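Local coordinates for protein cucumber peeling cupredoxin (Cucumis sativus, PDB 1JER) that binds a single copper ion in a cupredoxin fold and probably serves as an electron-transfer protein, at residues 32-37 and 81-86; 38-43 and 100-105; 50-55 and 61-66; 76-81 and 86-91. One frame throughout, in Å; residues are numbered along the deposited sequence. Where two conformers were deposited one is given.

Contact 1. Residues 32-37 and 81-86; sequences FRVGDS and DELGMH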
loop_
_atom_site.group_PDB
_atom_site.type_symbol
_atom_site.label_atom_id
_atom_site.label_comp_id
_atom_site.label_asym_id
_atom_site.label_seq_id
_atom_site.Cartn_x
_atom_site.Cartn_y
_atom_site.Cartn_z
ATOM N N PHE A 32 15.962 4.442 -0.828
ATOM C CA PHE A 32 14.533 4.238 -1.168
ATOM C C PHE A 32 14.323 4.627 -2.643
ATOM O O PHE A 32 14.707 5.738 -2.992
ATOM C CB PHE A 32 13.702 5.228 -0.295
ATOM C CG PHE A 32 13.866 4.906 1.192
ATOM C CD1 PHE A 32 13.188 3.838 1.753
ATOM C CD2 PHE A 32 14.718 5.665 1.975
ATOM C CE1 PHE A 32 13.359 3.543 3.102
ATOM C CE2 PHE A 32 14.908 5.355 3.329
ATOM C CZ PHE A 32 14.225 4.288 3.887
ATOM N N ARG A 33 13.728 3.748 -3.418
ATOM C CA ARG A 33 13.531 4.060 -4.864
ATOM C C ARG A 33 12.048 4.067 -5.210
ATOM O O ARG A 33 11.265 3.321 -4.591
ATOM C CB ARG A 33 14.182 2.932 -5.678
ATOM C CG ARG A 33 15.699 2.867 -5.476
ATOM C CD ARG A 33 16.283 1.740 -6.347
ATOM N NE ARG A 33 17.729 1.637 -6.145
ATOM C CZ ARG A 33 18.616 2.428 -6.742
ATOM N NH1 ARG A 33 18.224 3.539 -7.379
ATOM N NH2 ARG A 33 19.918 2.123 -6.762
ATOM N N VAL A 34 11.689 4.863 -6.200
ATOM C CA VAL A 34 10.279 4.949 -6.643
ATOM C C VAL A 34 9.804 3.536 -6.906
ATOM O O VAL A 34 10.553 2.726 -7.440
ATOM C CB VAL A 34 10.210 5.764 -7.972
ATOM C CG1 VAL A 34 8.837 5.630 -8.586
ATOM C CG2 VAL A 34 10.512 7.230 -7.682
ATOM N N GLY A 35 8.603 3.181 -6.448
ATOM C CA GLY A 35 8.178 1.776 -6.618
ATOM C C GLY A 35 8.288 1.000 -5.326
ATOM O O GLY A 35 7.604 0.005 -5.091
ATOM N N ASP A 36 9.203 1.427 -4.435
ATOM C CA ASP A 36 9.317 0.642 -3.162
ATOM C C ASP A 36 8.091 1.071 -2.301
ATOM O O ASP A 36 7.431 2.028 -2.576
ATOM C CB ASP A 36 10.545 1.247 -2.386
ATOM C CG ASP A 36 11.846 0.723 -2.940
ATOM O OD1 ASP A 36 11.821 -0.103 -3.873
ATOM O OD2 ASP A 36 12.923 1.154 -2.457
ATOM N N SER A 37 7.945 0.291 -1.202
ATOM C CA SER A 37 6.841 0.675 -0.281
ATOM C C SER A 37 7.442 0.706 1.147
ATOM O O SER A 37 8.496 0.155 1.395
ATOM C CB SER A 37 5.811 -0.516 -0.312
ATOM O OG SER A 37 5.150 -0.515 -1.581
ATOM N N ASP A 81 5.755 6.709 -4.681
ATOM C CA ASP A 81 5.349 7.022 -6.020
ATOM C C ASP A 81 6.100 8.198 -6.646
ATOM O O ASP A 81 5.971 8.354 -7.874
ATOM C CB ASP A 81 3.856 7.648 -5.890
ATOM C CG ASP A 81 2.915 6.487 -5.655
ATOM O OD1 ASP A 81 3.187 5.411 -6.248
ATOM O OD2 ASP A 81 1.965 6.654 -4.862
ATOM N N GLU A 82 6.653 9.083 -5.860
ATOM C CA GLU A 82 7.256 10.310 -6.401
ATOM C C GLU A 82 8.667 10.486 -5.860
ATOM O O GLU A 82 8.983 10.025 -4.756
ATOM C CB GLU A 82 6.399 11.518 -5.998
ATOM C CG GLU A 82 5.095 11.156 -5.357
ATOM C CD GLU A 82 3.871 11.402 -6.196
ATOM O OE1 GLU A 82 3.986 11.531 -7.434
ATOM O OE2 GLU A 82 2.757 11.453 -5.611
ATOM N N LEU A 83 9.486 11.184 -6.640
ATOM C CA LEU A 83 10.868 11.453 -6.213
ATOM C C LEU A 83 10.890 12.494 -5.089
ATOM O O LEU A 83 9.992 13.334 -4.961
ATOM C CB LEU A 83 11.597 12.112 -7.424
ATOM C CG LEU A 83 11.802 11.101 -8.580
ATOM C CD1 LEU A 83 12.561 11.816 -9.698
ATOM C CD2 LEU A 83 12.573 9.907 -8.094
ATOM N N GLY A 84 11.985 12.560 -4.356
ATOM C CA GLY A 84 12.178 13.632 -3.413
ATOM C C GLY A 84 11.770 13.236 -1.978
ATOM O O GLY A 84 11.596 12.048 -1.693
ATOM N N MET A 85 11.739 14.255 -1.153
ATOM C CA MET A 85 11.552 14.104 0.292
ATOM C C MET A 85 10.076 13.764 0.581
ATOM O O MET A 85 9.208 14.376 -0.023
ATOM C CB MET A 85 11.877 15.426 0.986
ATOM C CG MET A 85 13.371 15.747 1.058
ATOM S SD MET A 85 14.388 14.450 1.644
ATOM C CE MET A 85 13.941 14.245 3.339
ATOM N N HIS A 86 9.912 12.837 1.509
ATOM C CA HIS A 86 8.567 12.453 1.985
ATOM C C HIS A 86 8.632 12.487 3.526
ATOM O O HIS A 86 9.655 12.183 4.114
ATOM C CB HIS A 86 8.151 11.104 1.493
ATOM C CG HIS A 86 7.827 11.051 0.027
ATOM N ND1 HIS A 86 8.803 11.050 -0.936
ATOM C CD2 HIS A 86 6.652 11.012 -0.629
ATOM C CE1 HIS A 86 8.239 11.009 -2.133
ATOM N NE2 HIS A 86 6.943 10.978 -1.982
#
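Val34 and Leu83 meet with their side chains crossing at about a right angle, and the meeting involves one methyl group from each. CG2 of Val34 lies 3.4 Å from CD2 of Leu83, tighter than usual van der Waals contact for two carbons. The valine divides its branches between two neighbours: with CG1 anti to the backbone N (chi1 169°), CG2 is left pointing at the leucine while CG1 faces the backbone, 4.0 Å from Asp81 O. CG2 also comes within 4.2 Å of Glu82 C. Leu83 brings only its end to the meeting, CD2 turned in and CG behind it.

No hydrogen bond runs between the two segments, though each has some of its own. Residues 33-36 form a type II beta turn with Gly35 at its positive-phi position, closed by Asp36 N to Arg33 O. The same turn is gripped a second time where Arg33 N donates to Asp36 OD2, 2.9 Å away, in a nearly straight bond (174°) that reaches the carboxylate from above its plane. That oxygen is also bonded to His6, and OD1 to Thr4, so the aspartate joins the turn to the N-terminal strand. On the other side, His86 ND1 bends back to Gly84 O at 3.1 Å.

What joins the segments directly is van der Waals contact at the surface, methyl on methyl and methyl on carbonyl oxygen; the carboxylate of Asp36 and the backbone bonds of Gly35 and Asp36 to Leu80 hold the turn beside the loop that the Val34 methyls touch.

Contact 2. Residues 38-43 and 100-105; sequences LQFNFP and QKLSIN. With CU (copper (II) ion), chain B.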
loop_
_atom_site.group_PDB
_atom_site.type_symbol
_atom_site.label_atom_id
_atom_site.label_comp_id
_atom_site.label_asym_id
_atom_site.label_seq_id
_atom_site.Cartn_x
_atom_site.Cartn_y
_atom_site.Cartn_z
ATOM N N LEU A 38 6.683 1.355 2.032
ATOM C CA LEU A 38 7.129 1.462 3.447
ATOM C C LEU A 38 5.967 0.755 4.254
ATOM O O LEU A 38 4.842 1.130 4.023
ATOM C CB LEU A 38 7.002 2.933 3.876
ATOM C CG LEU A 38 8.071 3.899 3.441
ATOM C CD1 LEU A 38 7.900 5.238 4.149
ATOM C CD2 LEU A 38 9.466 3.308 3.703
ATOM N N GLN A 39 6.379 -0.190 5.060
ATOM C CA GLN A 39 5.374 -0.884 5.892
ATOM C C GLN A 39 5.523 -0.404 7.355
ATOM O O GLN A 39 6.612 -0.585 7.913
ATOM C CB GLN A 39 5.594 -2.392 5.847
ATOM C CG GLN A 39 4.623 -3.114 6.797
ATOM C CD GLN A 39 4.497 -4.579 6.461
ATOM O OE1 GLN A 39 4.719 -4.971 5.309
ATOM N NE2 GLN A 39 4.137 -5.382 7.452
ATOM N N PHE A 40 4.447 0.123 7.905
ATOM C CA PHE A 40 4.494 0.592 9.336
ATOM C C PHE A 40 3.647 -0.447 10.150
ATOM O O PHE A 40 2.492 -0.618 9.812
ATOM C CB PHE A 40 3.680 1.908 9.378
ATOM C CG PHE A 40 4.423 3.079 8.726
ATOM C CD1 PHE A 40 4.301 3.264 7.343
ATOM C CD2 PHE A 40 5.160 3.966 9.457
ATOM C CE1 PHE A 40 4.914 4.382 6.755
ATOM C CE2 PHE A 40 5.803 5.063 8.871
ATOM C CZ PHE A 40 5.688 5.227 7.490
ATOM N N ASN A 41 4.305 -1.087 11.092
ATOM C CA ASN A 41 3.647 -2.116 11.927
ATOM C C ASN A 41 3.537 -1.539 13.364
ATOM O O ASN A 41 4.512 -1.058 13.933
ATOM C CB ASN A 41 4.606 -3.336 12.050
ATOM C CG ASN A 41 4.708 -4.090 10.719
ATOM O OD1 ASN A 41 3.792 -4.214 9.965
ATOM N ND2 ASN A 41 5.932 -4.642 10.522
ATOM N N PHE A 42 2.311 -1.602 13.878
ATOM C CA PHE A 42 2.159 -1.072 15.280
ATOM C C PHE A 42 0.892 -1.737 15.843
ATOM O O PHE A 42 0.053 -2.232 15.088
ATOM C CB PHE A 42 1.976 0.414 15.203
ATOM C CG PHE A 42 0.971 0.940 14.222
ATOM C CD1 PHE A 42 1.329 1.178 12.892
ATOM C CD2 PHE A 42 -0.339 1.216 14.601
ATOM C CE1 PHE A 42 0.399 1.687 12.001
ATOM C CE2 PHE A 42 -1.267 1.711 13.722
ATOM C CZ PHE A 42 -0.913 1.942 12.389
ATOM N N PRO A 43 0.737 -1.674 17.157
ATOM C CA PRO A 43 -0.515 -2.259 17.741
ATOM C C PRO A 43 -1.707 -1.429 17.323
ATOM O O PRO A 43 -1.735 -0.202 17.327
ATOM C CB PRO A 43 -0.260 -2.206 19.224
ATOM C CG PRO A 43 0.950 -1.437 19.469
ATOM C CD PRO A 43 1.631 -1.140 18.148
ATOM N N GLN A 100 8.293 10.298 16.935
ATOM C CA GLN A 100 7.665 9.310 16.050
ATOM C C GLN A 100 7.324 10.032 14.730
ATOM O O GLN A 100 6.189 10.397 14.465
ATOM C CB GLN A 100 6.414 8.670 16.613
ATOM C CG GLN A 100 5.909 7.493 15.821
ATOM C CD GLN A 100 4.727 6.783 16.454
ATOM O OE1 GLN A 100 4.056 7.334 17.336
ATOM N NE2 GLN A 100 4.483 5.552 16.051
ATOM N N LYS A 101 8.381 10.215 13.948
ATOM C CA LYS A 101 8.196 10.918 12.636
ATOM C C LYS A 101 9.397 10.444 11.770
ATOM O O LYS A 101 10.418 10.007 12.312
ATOM C CB LYS A 101 8.350 12.433 12.904
ATOM C CG LYS A 101 9.690 12.789 13.532
ATOM C CD LYS A 101 9.653 14.162 14.181
ATOM C CE LYS A 101 9.079 15.223 13.271
ATOM N NZ LYS A 101 9.340 16.618 13.826
ATOM N N LEU A 102 9.183 10.435 10.472
ATOM C CA LEU A 102 10.210 9.816 9.579
ATOM C C LEU A 102 10.247 10.653 8.290
ATOM O O LEU A 102 9.240 11.029 7.744
ATOM C CB LEU A 102 9.642 8.404 9.240
ATOM C CG LEU A 102 10.400 7.729 8.061
ATOM C CD1 LEU A 102 11.694 7.126 8.589
ATOM C CD2 LEU A 102 9.511 6.600 7.497
ATOM N N SER A 103 11.461 11.033 7.883
ATOM C CA SER A 103 11.588 11.756 6.608
ATOM C C SER A 103 12.557 10.951 5.741
ATOM O O SER A 103 13.594 10.487 6.199
ATOM C CB SER A 103 12.152 13.166 6.823
ATOM O OG SER A 103 13.428 13.105 7.322
ATOM N N ILE A 104 12.129 10.731 4.490
ATOM C CA ILE A 104 12.997 9.907 3.641
ATOM C C ILE A 104 13.129 10.557 2.259
ATOM O O ILE A 104 12.288 11.327 1.837
ATOM C CB ILE A 104 12.411 8.517 3.465
ATOM C CG1 ILE A 104 11.024 8.507 2.804
ATOM C CG2 ILE A 104 12.356 7.764 4.792
ATOM C CD1 ILE A 104 10.736 7.188 2.096
ATOM N N ASN A 105 14.248 10.210 1.603
ATOM C CA ASN A 105 14.480 10.793 0.269
ATOM C C ASN A 105 14.326 9.656 -0.751
ATOM O O ASN A 105 15.020 8.637 -0.633
ATOM C CB ASN A 105 15.965 11.264 0.242
ATOM C CG ASN A 105 16.288 11.839 -1.147
ATOM O OD1 ASN A 105 17.305 11.459 -1.751
ATOM N ND2 ASN A 105 15.439 12.724 -1.612
HETATM CU CU CU B . 1.895 7.209 17.779
#
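Leu38 sends CG away from its own carbonyl carbon (chi1 -79°), and Leu102 turns CG anti to its backbone N (chi1 167°); these two choices bring a methyl from each strand to the middle of the gap between them. There the side chains reach toward each other tip to tip, with Leu38 CD1 4.0 Å from Leu102 CD2. The same CD1 also meets CD1 of Ile104 end-on at 4.0 Å, so one methyl of Leu38 serves two partners on the facing strand. CD2 of Leu102 is shared in its turn, lying 4.1 Å from CZ of Phe40, whose ring it approaches obliquely from the ring's far end.

No hydrogen bond passes between the segments. Their strand axes run antiparallel (175°) and come no nearer than 11.9 Å, the separation of two layers rather than of neighbours in a sheet, and all four touching residues are buried. On residues that face away from this core, Gln39 NE2 donates to Asn41 OD1 at 2.8 Å, almost straight, on a lone pair and in the plane of both amides. Just before strand 101-105, at the end of its segment, the extended side chain of Gln100 carries OE1 to the copper ion at 2.2 Å, where His47, Cys90 and His95 supply the other ligands.

Within the fold, the contact joins the two facing sheets of the cupredoxin sandwich near the centre of the chain. Helix 22-28 lies against Leu102 through Tyr23, Trp26 and Ala27, Trp14 meets the Phe40 ring edge-to-face, and Phe88 of strand 84-89 packs on Leu38.

Contact 3. Residues 50-55 and 61-66; sequences HEMETK and CNFVNS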
loop_
_atom_site.group_PDB
_atom_site.type_symbol
_atom_site.label_atom_id
_atom_site.label_comp_id
_atom_site.label_asym_id
_atom_site.label_seq_id
_atom_site.Cartn_x
_atom_site.Cartn_y
_atom_site.Cartn_z
ATOM N N HIS A 50 0.479 9.348 8.971
ATOM C CA HIS A 50 -0.024 10.433 8.130
ATOM C C HIS A 50 1.118 11.057 7.368
ATOM O O HIS A 50 2.192 11.328 7.890
ATOM C CB HIS A 50 -0.669 11.493 9.069
ATOM C CG HIS A 50 -1.094 12.747 8.400
ATOM N ND1 HIS A 50 -2.111 12.826 7.484
ATOM C CD2 HIS A 50 -0.643 14.030 8.552
ATOM C CE1 HIS A 50 -2.258 14.072 7.064
ATOM N NE2 HIS A 50 -1.378 14.820 7.698
ATOM N N GLU A 51 0.923 11.265 6.052
ATOM C CA GLU A 51 2.012 11.909 5.300
ATOM C C GLU A 51 1.853 13.407 5.338
ATOM O O GLU A 51 0.714 13.921 5.283
ATOM C CB GLU A 51 1.953 11.371 3.848
ATOM C CG GLU A 51 3.084 12.024 3.032
ATOM C CD GLU A 51 3.119 11.522 1.598
ATOM O OE1 GLU A 51 2.262 10.750 1.168
ATOM O OE2 GLU A 51 4.061 11.931 0.881
ATOM N N MET A 52 2.876 14.206 5.548
ATOM C CA MET A 52 2.743 15.659 5.576
ATOM C C MET A 52 3.304 16.231 4.227
ATOM O O MET A 52 4.206 15.643 3.661
ATOM C CB MET A 52 3.665 16.265 6.624
ATOM C CG MET A 52 3.852 15.472 7.886
ATOM S SD MET A 52 3.107 16.388 9.272
ATOM C CE MET A 52 1.379 16.084 8.879
ATOM N N GLU A 53 2.810 17.403 3.894
ATOM C CA GLU A 53 3.195 18.080 2.666
ATOM C C GLU A 53 4.554 18.756 2.726
ATOM O O GLU A 53 5.337 18.659 1.767
ATOM C CB GLU A 53 2.123 19.120 2.314
ATOM C CG GLU A 53 0.934 19.177 3.224
ATOM C CD GLU A 53 1.164 19.205 4.702
ATOM O OE1 GLU A 53 1.473 20.261 5.293
ATOM O OE2 GLU A 53 0.936 18.151 5.360
ATOM N N THR A 54 4.815 19.519 3.773
ATOM C CA THR A 54 5.971 20.384 3.888
ATOM C C THR A 54 6.834 20.044 5.084
ATOM O O THR A 54 6.317 19.540 6.084
ATOM C CB THR A 54 5.522 21.877 4.130
ATOM O OG1 THR A 54 4.523 22.214 3.158
ATOM C CG2 THR A 54 4.852 21.937 5.509
ATOM N N LYS A 55 8.123 20.390 4.990
ATOM C CA LYS A 55 9.071 20.174 6.046
ATOM C C LYS A 55 8.734 20.991 7.301
ATOM O O LYS A 55 9.065 20.608 8.413
ATOM C CB LYS A 55 10.519 20.500 5.625
ATOM C CG LYS A 55 11.493 20.229 6.779
ATOM C CD LYS A 55 12.852 20.821 6.570
ATOM C CE LYS A 55 13.637 20.907 7.889
ATOM N NZ LYS A 55 13.582 19.586 8.613
ATOM N N CYS A 61 5.482 19.441 13.919
ATOM C CA CYS A 61 4.362 18.542 14.270
ATOM C C CYS A 61 3.052 19.319 14.246
ATOM O O CYS A 61 2.244 19.215 15.170
ATOM C CB CYS A 61 4.545 17.819 15.580
ATOM S SG CYS A 61 6.036 16.738 15.587
ATOM N N ASN A 62 2.858 20.111 13.200
ATOM C CA ASN A 62 1.633 20.941 13.106
ATOM C C ASN A 62 0.666 20.264 12.162
ATOM O O ASN A 62 0.950 20.054 10.992
ATOM C CB ASN A 62 2.070 22.330 12.556
ATOM C CG ASN A 62 0.844 23.246 12.485
ATOM O OD1 ASN A 62 0.924 24.399 12.951
ATOM N ND2 ASN A 62 -0.227 22.762 11.915
ATOM N N PHE A 63 -0.482 19.794 12.694
ATOM C CA PHE A 63 -1.322 18.923 11.854
ATOM C C PHE A 63 -2.556 19.632 11.352
ATOM O O PHE A 63 -3.562 18.987 11.081
ATOM C CB PHE A 63 -1.837 17.758 12.783
ATOM C CG PHE A 63 -0.655 17.059 13.435
ATOM C CD1 PHE A 63 0.504 16.843 12.699
ATOM C CD2 PHE A 63 -0.706 16.649 14.748
ATOM C CE1 PHE A 63 1.580 16.208 13.307
ATOM C CE2 PHE A 63 0.348 15.971 15.340
ATOM C CZ PHE A 63 1.516 15.781 14.614
ATOM N N VAL A 64 -2.471 20.958 11.315
ATOM C CA VAL A 64 -3.679 21.709 10.902
ATOM C C VAL A 64 -4.146 21.263 9.577
ATOM O O VAL A 64 -5.343 21.195 9.265
ATOM C CB VAL A 64 -3.470 23.196 11.101
ATOM C CG1 VAL A 64 -2.948 23.906 9.896
ATOM C CG2 VAL A 64 -4.531 23.901 11.859
ATOM N N ASN A 65 -3.267 20.818 8.632
ATOM C CA ASN A 65 -3.930 20.367 7.377
ATOM C C ASN A 65 -4.133 18.854 7.361
ATOM O O ASN A 65 -4.322 18.319 6.247
ATOM C CB ASN A 65 -2.986 20.699 6.188
ATOM C CG ASN A 65 -2.705 22.182 6.141
ATOM O OD1 ASN A 65 -1.569 22.600 5.978
ATOM N ND2 ASN A 65 -3.757 22.975 6.325
ATOM N N SER A 66 -4.044 18.182 8.468
ATOM C CA SER A 66 -4.080 16.773 8.648
ATOM C C SER A 66 -5.475 16.261 8.774
ATOM O O SER A 66 -6.395 16.994 9.149
ATOM C CB SER A 66 -3.183 16.321 9.810
ATOM O OG SER A 66 -2.025 17.140 9.875
HETATM O O HOH W 1 -0.855 18.144 7.925
#
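Met52 reaches Phe63 of the loop 61-66 with its bent end. From CB the chain swings to CG, anti to the carbonyl carbon, and then bends at both later torsions, which folds its end round toward the phenyl. SD comes to the edge of that ring, 5.5 Å from the centroid and 84° off the normal, a Met-aromatic contact. CE goes furthest: it lies 4.0 Å from Phe63 CD1, approaching the ring obliquely. One face of the phenyl is taken by Cys61 O, which sits 3.5 Å above the ring plane over its centre.

Beside the methionine, His50 was deposited in two conformers; in the one given, its NE2 comes 3.2 Å from Ser66 CB. Water 1 lies at the edge of the imidazole, in its plane, and gives Glu53 OE2 a bond of 3.1 Å; its bond to His50 NE2 is weak and that to Ser66 OG doubtful. The type I turn 63-66 is closed by its backbone, Ser66 N to Phe63 O at 2.8 Å.

Helix 55-60 connects the two segments and ends at Cys61 in a Schellman motif; the cysteine's disulfide to Cys96 ties this corner to the loop carrying the copper ligand His95. Strand 50-52 is an outermost strand of its sheet, and the strand-helix-loop unit with its disulfide is in keeping with the phytocyanin branch of the cupredoxins.

Contact 4. Residues 76-81 and 86-91; sequences VIERLD and HYFVCT. With CU (copper (II) ion), chain B.
The ring of Phe88 is the flat group at the heart of this contact, and two aliphatic groups approach it obliquely: Glu78 CG at 4.2 Å from CE1 and Leu80 CD2 at 4.4 Å from CZ. Glu78 and Phe88 slide past each other in opposite directions, with carboxylate and ring planes 49° apart. The glutamate bends at chi2 (-81°), and its methylene CG makes the closest approach to the ring.

Further along, water 2 bridges the segments. It accepts from Asp81 N at 3.0 Å and, in a weak bond, from His86 NE2. Away from the phenyl, Arg79 turns outward to make a salt bridge with Glu71 of the second subunit.

Phe88 belongs to the core between the two sheets, where Leu38 also touches it. Two residues on, Cys90 holds SG anti to its backbone N (chi1 176°) and binds copper at 2.2 Å, joined there by His47, His95 and Gln100. One cysteine, two histidines and an axial ligand make up the type 1, or blue, copper site of cupredoxins, and in stellacyanins glutamine takes the axial place usually held by methionine.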
loop_
_atom_site.group_PDB
_atom_site.type_symbol
_atom_site.label_atom_id
_atom_site.label_comp_id
_atom_site.label_asym_id
_atom_site.label_seq_id
_atom_site.Cartn_x
_atom_site.Cartn_y
_atom_site.Cartn_z
ATOM N N VAL A 76 0.131 -0.502 7.947
ATOM C CA VAL A 76 -0.163 0.532 6.933
ATOM C C VAL A 76 1.006 0.462 5.929
ATOM O O VAL A 76 2.159 0.447 6.394
ATOM C CB VAL A 76 -0.145 1.926 7.548
ATOM C CG1 VAL A 76 -0.113 2.983 6.414
ATOM C CG2 VAL A 76 -1.434 2.108 8.377
ATOM N N ILE A 77 0.688 0.266 4.672
ATOM C CA ILE A 77 1.846 0.118 3.691
ATOM C C ILE A 77 1.701 1.251 2.691
ATOM O O ILE A 77 0.640 1.410 2.072
ATOM C CB ILE A 77 1.756 -1.257 2.985
ATOM C CG1 ILE A 77 2.081 -2.418 3.984
ATOM C CG2 ILE A 77 2.896 -1.317 1.910
ATOM C CD1 ILE A 77 1.192 -3.612 3.828
ATOM N N GLU A 78 2.709 2.121 2.615
ATOM C CA GLU A 78 2.592 3.302 1.739
ATOM C C GLU A 78 3.535 3.110 0.539
ATOM O O GLU A 78 4.668 2.737 0.741
ATOM C CB GLU A 78 3.109 4.546 2.535
ATOM C CG GLU A 78 2.113 4.884 3.682
ATOM C CD GLU A 78 0.927 5.675 3.163
ATOM O OE1 GLU A 78 1.046 6.311 2.091
ATOM O OE2 GLU A 78 -0.122 5.715 3.854
ATOM N N ARG A 79 3.014 3.388 -0.648
ATOM C CA ARG A 79 3.829 3.257 -1.853
ATOM C C ARG A 79 4.620 4.542 -2.074
ATOM O O ARG A 79 4.106 5.636 -1.899
ATOM C CB ARG A 79 2.978 2.981 -3.120
ATOM C CG ARG A 79 3.861 2.299 -4.198
ATOM C CD ARG A 79 3.053 1.759 -5.372
ATOM N NE ARG A 79 3.537 0.406 -5.768
ATOM C CZ ARG A 79 4.420 0.199 -6.728
ATOM N NH1 ARG A 79 4.517 1.073 -7.731
ATOM N NH2 ARG A 79 5.216 -0.884 -6.737
ATOM N N LEU A 80 5.877 4.366 -2.504
ATOM C CA LEU A 80 6.677 5.609 -2.767
ATOM C C LEU A 80 6.634 5.815 -4.308
ATOM O O LEU A 80 7.324 5.146 -5.042
ATOM C CB LEU A 80 8.101 5.335 -2.281
ATOM C CG LEU A 80 8.177 4.987 -0.768
ATOM C CD1 LEU A 80 9.588 4.674 -0.337
ATOM C CD2 LEU A 80 7.590 6.100 0.065
ATOM N N ASP A 81 5.755 6.709 -4.681
ATOM C CA ASP A 81 5.349 7.022 -6.020
ATOM C C ASP A 81 6.100 8.198 -6.646
ATOM O O ASP A 81 5.971 8.354 -7.874
ATOM C CB ASP A 81 3.856 7.648 -5.890
ATOM C CG ASP A 81 2.915 6.487 -5.655
ATOM O OD1 ASP A 81 3.187 5.411 -6.248
ATOM O OD2 ASP A 81 1.965 6.654 -4.862
ATOM N N HIS A 86 9.912 12.837 1.509
ATOM C CA HIS A 86 8.567 12.453 1.985
ATOM C C HIS A 86 8.632 12.487 3.526
ATOM O O HIS A 86 9.655 12.183 4.114
ATOM C CB HIS A 86 8.151 11.104 1.493
ATOM C CG HIS A 86 7.827 11.051 0.027
ATOM N ND1 HIS A 86 8.803 11.050 -0.936
ATOM C CD2 HIS A 86 6.652 11.012 -0.629
ATOM C CE1 HIS A 86 8.239 11.009 -2.133
ATOM N NE2 HIS A 86 6.943 10.978 -1.982
ATOM N N TYR A 87 7.522 12.900 4.113
ATOM C CA TYR A 87 7.514 13.106 5.583
ATOM C C TYR A 87 6.301 12.349 6.149
ATOM O O TYR A 87 5.167 12.583 5.711
ATOM C CB TYR A 87 7.171 14.636 5.764
ATOM C CG TYR A 87 8.299 15.486 5.191
ATOM C CD1 TYR A 87 9.548 15.472 5.776
ATOM C CD2 TYR A 87 8.091 16.231 4.043
ATOM C CE1 TYR A 87 10.594 16.232 5.252
ATOM C CE2 TYR A 87 9.125 17.002 3.515
ATOM C CZ TYR A 87 10.351 16.988 4.131
ATOM O OH TYR A 87 11.388 17.741 3.593
ATOM N N PHE A 88 6.532 11.514 7.143
ATOM C CA PHE A 88 5.356 10.771 7.712
ATOM C C PHE A 88 5.415 10.969 9.237
ATOM O O PHE A 88 6.496 10.960 9.829
ATOM C CB PHE A 88 5.550 9.283 7.444
ATOM C CG PHE A 88 5.560 8.928 5.964
ATOM C CD1 PHE A 88 4.382 8.688 5.302
ATOM C CD2 PHE A 88 6.799 8.875 5.296
ATOM C CE1 PHE A 88 4.377 8.408 3.936
ATOM C CE2 PHE A 88 6.770 8.617 3.933
ATOM C CZ PHE A 88 5.596 8.353 3.284
ATOM N N VAL A 89 4.228 11.053 9.846
ATOM C CA VAL A 89 4.263 11.217 11.315
ATOM C C VAL A 89 3.092 10.395 11.892
ATOM O O VAL A 89 2.217 9.963 11.174
ATOM C CB VAL A 89 3.982 12.691 11.694
ATOM C CG1 VAL A 89 5.082 13.598 11.132
ATOM C CG2 VAL A 89 2.639 13.132 11.116
ATOM N N CYS A 90 3.144 10.281 13.207
ATOM C CA CYS A 90 1.987 9.751 13.944
ATOM C C CYS A 90 1.325 10.992 14.601
ATOM O O CYS A 90 2.052 11.815 15.177
ATOM C CB CYS A 90 2.521 8.862 15.113
ATOM S SG CYS A 90 1.059 8.321 16.103
ATOM N N THR A 91 0.028 11.148 14.411
ATOM C CA THR A 91 -0.642 12.367 14.883
ATOM C C THR A 91 -1.298 12.156 16.233
ATOM O O THR A 91 -2.011 13.017 16.731
ATOM C CB THR A 91 -1.681 12.885 13.885
ATOM O OG1 THR A 91 -2.742 11.963 13.732
ATOM C CG2 THR A 91 -1.066 13.094 12.498
HETATM CU CU CU B . 1.895 7.209 17.779
HETATM O O HOH W 2 4.872 9.101 -3.078
#

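In the fold
From the N terminus, the chain first enters contact 1 at 32-37 and runs straight on into contact 2 at 38-43. Strand 50-52 then opens contact 3, a short loop round helix 55-60 that closes at 61-66, within the spans of both earlier contacts. Next comes 76-81, which starts contact 4; contact 1 closes at 81-86, and contact 4 at 86-91, so these two cross and share Asp81 and His86. Contact 2 closes last, at 100-105, crossing contact 1 and enclosing contacts 3 and 4. Contacts 2 and 4 join the two sheets and each supplies a copper ligand, contact 1 sets the turn after strand 32-33 against the loop before strand 84-89, and contact 3 joins outer strand 50-52 to the loop after helix 55-60.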